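Local atomic coordinates of uncharacterized protein yqbN (Bacillus subtilis, PDB entry 3KLU), a protein that is of unknown function but belongs to the XkdN-like family of phage tail assembly chaperones, so it may assist the building of a prophage tail. Residues Lys47-Thr50 and Thr51-Asp55. Numbering follows the deposited sequence.
Sequences KAIT and TDRID
The hydroxyl OG1 of T50 accepts a hydrogen bond from the backbone N of R53, 3.0 Å away, and makes T50 the N-cap of helix 51-60, which starts soon after strand 44-46 on the protein surface. Threonine suits the place because amides in the first turn of a helix lack the i-4 carbonyl partner of a preceding turn, and its short hydroxyl branch can take that role. A chi1 of 67° sets OG1 between the backbone N and the carbonyl carbon of T50, turned to the first turn of the helix. The N-H points at it with an angle of 150°. OG1 also lies against CB of R53, at 3.2 Å. One residue further on, the main chain takes over: the O of T50 receives the N of I54 at 3.0 Å, the donor tilted 25° from the carbonyl plane.

Next to this cap, one residue earlier in the loop, lies a small apolar contact. I49 directs its CG1 branch towards the helix, and its end carbon CD1 meets CG1 of I54 at 3.4 Å, closer than usual for two carbons. The long CG1-CD1 arm suits I49 to this reach while the residue also touches E88 and T89 of helix 78-89; I54 is shared between I49 and F81. The amide N of I49 is bonded to OD1 of N134. R53 is split between apolar and charged partners: beyond CG its chain bends at chi2 and leads away from I49, to salt bridges of NE with E88 and NH1 with E56, while CG itself, anti to the backbone N, rests 3.9 Å from CD1 of I49.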
ATOM      1  N   LYS A  47      -3.500   1.406   4.459  1.00 19.90           N
ATOM      2  CA  LYS A  47      -3.253   2.438   5.453  1.00 21.45           C
ATOM      3  C   LYS A  47      -2.139   3.302   4.910  1.00 20.06           C
ATOM      4  O   LYS A  47      -1.017   2.833   4.753  1.00 20.20           O
ATOM      5  CB  LYS A  47      -2.803   1.844   6.778  1.00 22.39           C
ATOM      6  CG  LYS A  47      -2.615   2.895   7.865  1.00 25.04           C
ATOM      7  CD  LYS A  47      -1.885   2.282   9.059  1.00 31.36           C
ATOM      8  CE  LYS A  47      -2.100   3.110  10.296  1.00 36.54           C
ATOM      9  NZ  LYS A  47      -1.675   4.480   9.951  1.00 38.20           N
ATOM     10  N   ALA A  48      -2.467   4.552   4.594  1.00 26.94           N
ATOM     11  CA  ALA A  48      -1.504   5.523   4.068  1.00 25.64           C
ATOM     12  C   ALA A  48      -0.164   5.549   4.826  1.00 25.16           C
ATOM     13  O   ALA A  48      -0.091   5.371   6.052  1.00 26.21           O
ATOM     14  CB  ALA A  48      -2.116   6.933   4.084  1.00 27.35           C
ATOM     15  N   ILE A  49       0.906   5.747   4.078  1.00 21.02           N
ATOM     16  CA  ILE A  49       2.200   5.834   4.721  1.00 19.74           C
ATOM     17  C   ILE A  49       2.446   7.337   4.942  1.00 20.99           C
ATOM     18  O   ILE A  49       1.579   8.158   4.658  1.00 18.78           O
ATOM     19  CB  ILE A  49       3.283   5.177   3.847  1.00 20.09           C
ATOM     20  CG1 ILE A  49       3.323   5.838   2.467  1.00 16.92           C
ATOM     21  CG2 ILE A  49       2.953   3.699   3.693  1.00 17.09           C
ATOM     22  CD1 ILE A  49       4.530   5.472   1.637  1.00 36.15           C
ATOM     23  N   THR A  50       3.612   7.700   5.433  1.00 15.68           N
ATOM     24  CA  THR A  50       3.864   9.089   5.708  1.00 16.76           C
ATOM     25  C   THR A  50       4.420   9.825   4.514  1.00 17.04           C
ATOM     26  O   THR A  50       4.906   9.227   3.519  1.00 16.59           O
ATOM     27  CB  THR A  50       4.844   9.218   6.858  1.00 17.17           C
ATOM     28  OG1 THR A  50       6.111   8.708   6.441  1.00 18.57           O
ATOM     29  CG2 THR A  50       4.358   8.371   8.054  1.00 16.83           C
ATOM     30  N   THR A  51       4.335  11.137   4.604  1.00 20.43           N
ATOM     31  CA  THR A  51       4.846  11.990   3.559  1.00 21.11           C
ATOM     32  C   THR A  51       6.369  11.842   3.536  1.00 21.71           C
ATOM     33  O   THR A  51       6.963  11.732   2.472  1.00 23.52           O
ATOM     34  CB  THR A  51       4.405  13.439   3.838  1.00 23.71           C
ATOM     35  OG1 THR A  51       2.961  13.499   3.817  1.00 20.77           O
ATOM     36  CG2 THR A  51       5.035  14.396   2.820  1.00 24.16           C
ATOM     37  N   ASP A  52       6.992  11.802   4.711  1.00 25.89           N
ATOM     38  CA  ASP A  52       8.442  11.623   4.805  1.00 27.95           C
ATOM     39  C   ASP A  52       8.827  10.339   4.053  1.00 27.92           C
ATOM     40  O   ASP A  52       9.800  10.299   3.301  1.00 29.56           O
ATOM     41  CB  ASP A  52       8.901  11.470   6.284  1.00 29.99           C
ATOM     42  CG  ASP A  52       9.003  12.819   7.044  1.00 35.12           C
ATOM     43  OD1 ASP A  52       8.766  13.868   6.422  1.00 43.14           O
ATOM     44  OD2 ASP A  52       9.321  12.838   8.270  1.00 37.10           O
ATOM     45  N   ARG A  53       8.050   9.288   4.263  1.00 18.50           N
ATOM     46  CA  ARG A  53       8.362   8.002   3.647  1.00 19.57           C
ATOM     47  C   ARG A  53       8.203   7.978   2.144  1.00 20.48           C
ATOM     48  O   ARG A  53       8.944   7.288   1.440  1.00 22.04           O
ATOM     49  CB  ARG A  53       7.503   6.900   4.268  1.00 18.40           C
ATOM     50  CG  ARG A  53       7.830   5.535   3.724  1.00 13.13           C
ATOM     51  CD  ARG A  53       9.359   5.231   3.781  1.00 18.93           C
ATOM     52  NE  ARG A  53       9.624   3.898   3.240  1.00 22.18           N
ATOM     53  CZ  ARG A  53      10.823   3.405   2.924  1.00 27.83           C
ATOM     54  NH1 ARG A  53      11.939   4.120   3.075  1.00 28.39           N
ATOM     55  NH2 ARG A  53      10.904   2.164   2.456  1.00 28.59           N
ATOM     56  N   ILE A  54       7.223   8.728   1.648  1.00 22.70           N
ATOM     57  CA  ILE A  54       6.979   8.790   0.220  1.00 23.12           C
ATOM     58  C   ILE A  54       8.182   9.518  -0.387  1.00 27.04           C
ATOM     59  O   ILE A  54       8.560   9.311  -1.556  1.00 27.19           O
ATOM     60  CB  ILE A  54       5.654   9.531  -0.048  1.00 22.42           C
ATOM     61  CG1 ILE A  54       4.476   8.670   0.467  1.00 19.09           C
ATOM     62  CG2 ILE A  54       5.494   9.801  -1.503  1.00 23.19           C
ATOM     63  CD1 ILE A  54       3.159   9.416   0.735  1.00 34.97           C
ATOM     64  N   ASP A  55       8.803  10.366   0.427  1.00 39.71           N
ATOM     65  CA  ASP A  55       9.965  11.096  -0.037  1.00 42.80           C
ATOM     66  C   ASP A  55      11.152  10.176  -0.185  1.00 43.17           C
ATOM     67  O   ASP A  55      11.792  10.176  -1.221  1.00 45.63           O
ATOM     68  CB  ASP A  55      10.305  12.233   0.913  1.00 45.19           C
ATOM     69  CG  ASP A  55       9.406  13.436   0.719  1.00 52.77           C
ATOM     70  OD1 ASP A  55       8.996  13.685  -0.438  1.00 61.49           O
ATOM     71  OD2 ASP A  55       9.123  14.138   1.713  1.00 59.26           O
TER